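Local coordinates for cell wall surface anchor family protein (Streptococcus agalactiae, PDB 3PHS) that serves as the minor pilin of a Gram-positive pathogen, a cell-wall-anchored pilus subunit with an IgG-like domain that mediates adhesion to lung epithelial cells, at residues T70-Q75 with I99-A104. Residues are numbered along the deposited sequence; the frame is centred on the assembly and turned at random.
Sequences TELKKQ and IYYGLA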
ATOM      1  N   THR A  70       7.960 -14.544  -4.182  1.00 16.90           N
ATOM      2  CA  THR A  70       8.457 -15.829  -4.700  1.00 17.03           C
ATOM      3  C   THR A  70       9.592 -16.376  -3.866  1.00 17.25           C
ATOM      4  O   THR A  70       9.734 -17.595  -3.762  1.00 18.47           O
ATOM      5  CB  THR A  70       8.857 -15.762  -6.210  1.00 16.46           C
ATOM      6  OG1 THR A  70       9.905 -14.798  -6.395  1.00 16.82           O
ATOM      7  CG2 THR A  70       7.625 -15.407  -7.074  1.00 16.65           C
ATOM      8  N   GLU A  71      10.372 -15.499  -3.235  1.00 16.88           N
ATOM      9  CA  GLU A  71      11.467 -15.929  -2.349  1.00 17.56           C
ATOM     10  C   GLU A  71      10.962 -16.660  -1.091  1.00 17.28           C
ATOM     11  O   GLU A  71      11.642 -17.554  -0.562  1.00 16.77           O
ATOM     12  CB  GLU A  71      12.360 -14.743  -1.948  1.00 18.57           C
ATOM     13  CG  GLU A  71      13.102 -14.133  -3.143  1.00 20.74           C
ATOM     14  CD  GLU A  71      14.039 -12.991  -2.784  1.00 24.46           C
ATOM     15  OE1 GLU A  71      13.732 -12.145  -1.899  1.00 21.60           O
ATOM     16  OE2 GLU A  71      15.107 -12.941  -3.426  1.00 28.33           O
ATOM     17  N   LEU A  72       9.774 -16.266  -0.634  1.00 16.07           N
ATOM     18  CA  LEU A  72       9.129 -16.880   0.532  1.00 16.24           C
ATOM     19  C   LEU A  72       9.001 -18.373   0.267  1.00 16.63           C
ATOM     20  O   LEU A  72       9.372 -19.197   1.104  1.00 16.74           O
ATOM     21  CB  LEU A  72       7.747 -16.257   0.778  1.00 15.54           C
ATOM     22  CG  LEU A  72       7.687 -14.766   1.167  1.00 16.43           C
ATOM     23  CD1 LEU A  72       6.224 -14.299   1.242  1.00 13.94           C
ATOM     24  CD2 LEU A  72       8.394 -14.479   2.498  1.00 13.88           C
ATOM     25  N   LYS A  73       8.494 -18.708  -0.915  1.00 17.65           N
ATOM     26  CA  LYS A  73       8.301 -20.105  -1.326  1.00 19.14           C
ATOM     27  C   LYS A  73       9.642 -20.869  -1.312  1.00 19.72           C
ATOM     28  O   LYS A  73       9.733 -21.995  -0.764  1.00 19.75           O
ATOM     29  CB  LYS A  73       7.637 -20.139  -2.714  1.00 19.24           C
ATOM     30  CG  LYS A  73       7.465 -21.526  -3.368  1.00 21.47           C
ATOM     31  CD  LYS A  73       6.416 -22.357  -2.661  1.00 24.78           C
ATOM     32  CE  LYS A  73       6.244 -23.735  -3.309  1.00 26.38           C
ATOM     33  NZ  LYS A  73       5.032 -24.432  -2.757  1.00 26.62           N
ATOM     34  N   LYS A  74      10.667 -20.239  -1.886  1.00 20.25           N
ATOM     35  CA  LYS A  74      12.010 -20.811  -1.988  1.00 21.74           C
ATOM     36  C   LYS A  74      12.583 -21.182  -0.613  1.00 21.47           C
ATOM     37  O   LYS A  74      13.183 -22.243  -0.449  1.00 21.51           O
ATOM     38  CB  LYS A  74      12.932 -19.824  -2.719  1.00 22.24           C
ATOM     39  CG  LYS A  74      14.316 -20.354  -3.101  1.00 25.60           C
ATOM     40  CD  LYS A  74      15.239 -19.215  -3.581  1.00 31.64           C
ATOM     41  CE  LYS A  74      14.656 -18.433  -4.773  1.00 34.91           C
ATOM     42  NZ  LYS A  74      15.103 -16.997  -4.805  1.00 38.24           N
ATOM     43  N   GLN A  75      12.388 -20.318   0.378  1.00 21.17           N
ATOM     44  CA  GLN A  75      12.946 -20.564   1.713  1.00 21.20           C
ATOM     45  C   GLN A  75      12.060 -21.396   2.657  1.00 21.01           C
ATOM     46  O   GLN A  75      12.534 -21.830   3.708  1.00 21.81           O
ATOM     47  CB  GLN A  75      13.367 -19.241   2.380  1.00 21.26           C
ATOM     48  CG  GLN A  75      14.512 -18.564   1.639  1.00 21.67           C
ATOM     49  CD  GLN A  75      15.190 -17.451   2.405  1.00 23.32           C
ATOM     50  OE1 GLN A  75      15.252 -17.449   3.645  1.00 23.86           O
ATOM     51  NE2 GLN A  75      15.752 -16.504   1.660  1.00 23.93           N
ATOM     52  N   ILE A  99       7.531 -23.090  13.072  1.00 12.54           N
ATOM     53  CA  ILE A  99       7.507 -21.626  13.054  1.00 12.55           C
ATOM     54  C   ILE A  99       7.000 -21.219  11.683  1.00 11.99           C
ATOM     55  O   ILE A  99       7.478 -21.725  10.684  1.00 12.46           O
ATOM     56  CB  ILE A  99       8.924 -20.981  13.301  1.00 12.22           C
ATOM     57  CG1 ILE A  99       9.592 -21.481  14.609  1.00 14.38           C
ATOM     58  CG2 ILE A  99       8.849 -19.439  13.273  1.00 13.30           C
ATOM     59  CD1 ILE A  99       8.703 -21.460  15.786  1.00 16.89           C
ATOM     60  N   TYR A 100       6.021 -20.319  11.649  1.00 11.98           N
ATOM     61  CA  TYR A 100       5.408 -19.891  10.402  1.00 11.75           C
ATOM     62  C   TYR A 100       5.462 -18.378  10.264  1.00 11.85           C
ATOM     63  O   TYR A 100       5.237 -17.646  11.226  1.00 11.52           O
ATOM     64  CB  TYR A 100       3.939 -20.307  10.334  1.00 11.81           C
ATOM     65  CG  TYR A 100       3.748 -21.800  10.294  1.00 12.01           C
ATOM     66  CD1 TYR A 100       3.848 -22.568  11.468  1.00 11.93           C
ATOM     67  CD2 TYR A 100       3.511 -22.455   9.074  1.00 13.51           C
ATOM     68  CE1 TYR A 100       3.688 -23.983  11.421  1.00 11.58           C
ATOM     69  CE2 TYR A 100       3.356 -23.853   9.019  1.00 12.96           C
ATOM     70  CZ  TYR A 100       3.453 -24.597  10.190  1.00 11.81           C
ATOM     71  OH  TYR A 100       3.311 -25.973  10.116  1.00 12.33           O
ATOM     72  N   TYR A 101       5.756 -17.940   9.050  1.00 10.76           N
ATOM     73  CA  TYR A 101       5.661 -16.547   8.680  1.00 11.44           C
ATOM     74  C   TYR A 101       4.367 -16.382   7.914  1.00 11.15           C
ATOM     75  O   TYR A 101       4.161 -17.045   6.897  1.00 11.91           O
ATOM     76  CB  TYR A 101       6.836 -16.178   7.785  1.00 10.79           C
ATOM     77  CG  TYR A 101       6.813 -14.771   7.231  1.00 11.41           C
ATOM     78  CD1 TYR A 101       7.115 -13.672   8.045  1.00 12.32           C
ATOM     79  CD2 TYR A 101       6.516 -14.543   5.884  1.00 11.06           C
ATOM     80  CE1 TYR A 101       7.114 -12.380   7.519  1.00 11.42           C
ATOM     81  CE2 TYR A 101       6.510 -13.251   5.351  1.00 11.69           C
ATOM     82  CZ  TYR A 101       6.819 -12.187   6.181  1.00 10.88           C
ATOM     83  OH  TYR A 101       6.827 -10.919   5.653  1.00 12.73           O
ATOM     84  N   GLY A 102       3.525 -15.469   8.386  1.00 10.76           N
ATOM     85  CA  GLY A 102       2.223 -15.210   7.786  1.00 10.66           C
ATOM     86  C   GLY A 102       2.110 -13.793   7.251  1.00 11.36           C
ATOM     87  O   GLY A 102       2.636 -12.861   7.841  1.00 11.51           O
ATOM     88  N   LEU A 103       1.415 -13.645   6.128  1.00 10.84           N
ATOM     89  CA  LEU A 103       1.177 -12.321   5.544  1.00 11.64           C
ATOM     90  C   LEU A 103      -0.120 -12.355   4.770  1.00 10.65           C
ATOM     91  O   LEU A 103      -0.589 -13.428   4.398  1.00 10.83           O
ATOM     92  CB  LEU A 103       2.331 -11.924   4.606  1.00 11.93           C
ATOM     93  CG  LEU A 103       2.386 -12.503   3.191  1.00 13.53           C
ATOM     94  CD1 LEU A 103       3.444 -11.793   2.376  1.00 15.58           C
ATOM     95  CD2 LEU A 103       2.689 -13.985   3.240  1.00 14.69           C
ATOM     96  N   ALA A 104      -0.714 -11.190   4.541  1.00 10.61           N
ATOM     97  CA  ALA A 104      -1.823 -11.099   3.604  1.00 10.97           C
ATOM     98  C   ALA A 104      -1.276 -10.767   2.222  1.00 11.67           C
ATOM     99  O   ALA A 104      -0.335  -9.962   2.077  1.00 12.36           O
ATOM    100  CB  ALA A 104      -2.823 -10.027   4.040  1.00 10.70           C
TER
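The hydroxyl OH of Tyr-101 is hydrogen-bonded to Asn-65 OD1, which ties the far end of a ring that Leu-72 CD2 approaches obliquely. The setting is one sheet of an Ig-like domain in this pilin: strand 98-106 lies between strands 46-52 and 109-121, and helix 69-75, from the connection between strands 46-52 and 76-83, packs over the face that carries Tyr-101 and Leu-103. Across the two segments the contact is wholly apolar, with no hydrogen bond, and buries 111 Å² in total. The backbones stay well apart, with 8.9 Å between Leu-72 CA and Tyr-101 CA, so side chains alone span the gap.

Leu-72 is the one residue of segment 70-75 that touches segment 99-104, and its two methyls divide the work. Its CD2 lies nearest two atoms of the Tyr-101 ring, 3.6 Å from CE2 and 3.9 Å from CD2, with the two side chains crossing at about a right angle. With CG anti to the backbone N (chi1 176°), the Tyr-101 ring extends from the strand toward the helix. This ring also meets Trp-64 of helix 60-65, with planes inclined at about 40°, while Leu-72 reaches both Trp-64 and Tyr-50; both segments thus share a buried hydrophobic cluster with the neighbouring helix and strand.

At the end of helix 69-75, Gln-75 OE1 is hydrogen-bonded to His-63 NE2, a polar link to helix 60-65 beside the packing of Leu-72 on Trp-64. The other methyl of Leu-72 meets Leu-103 tip to tip: its CD1 stands 3.9 Å from Leu-103 CD1 and 4.1 Å from Leu-103 CD2, facing the fork of that side chain.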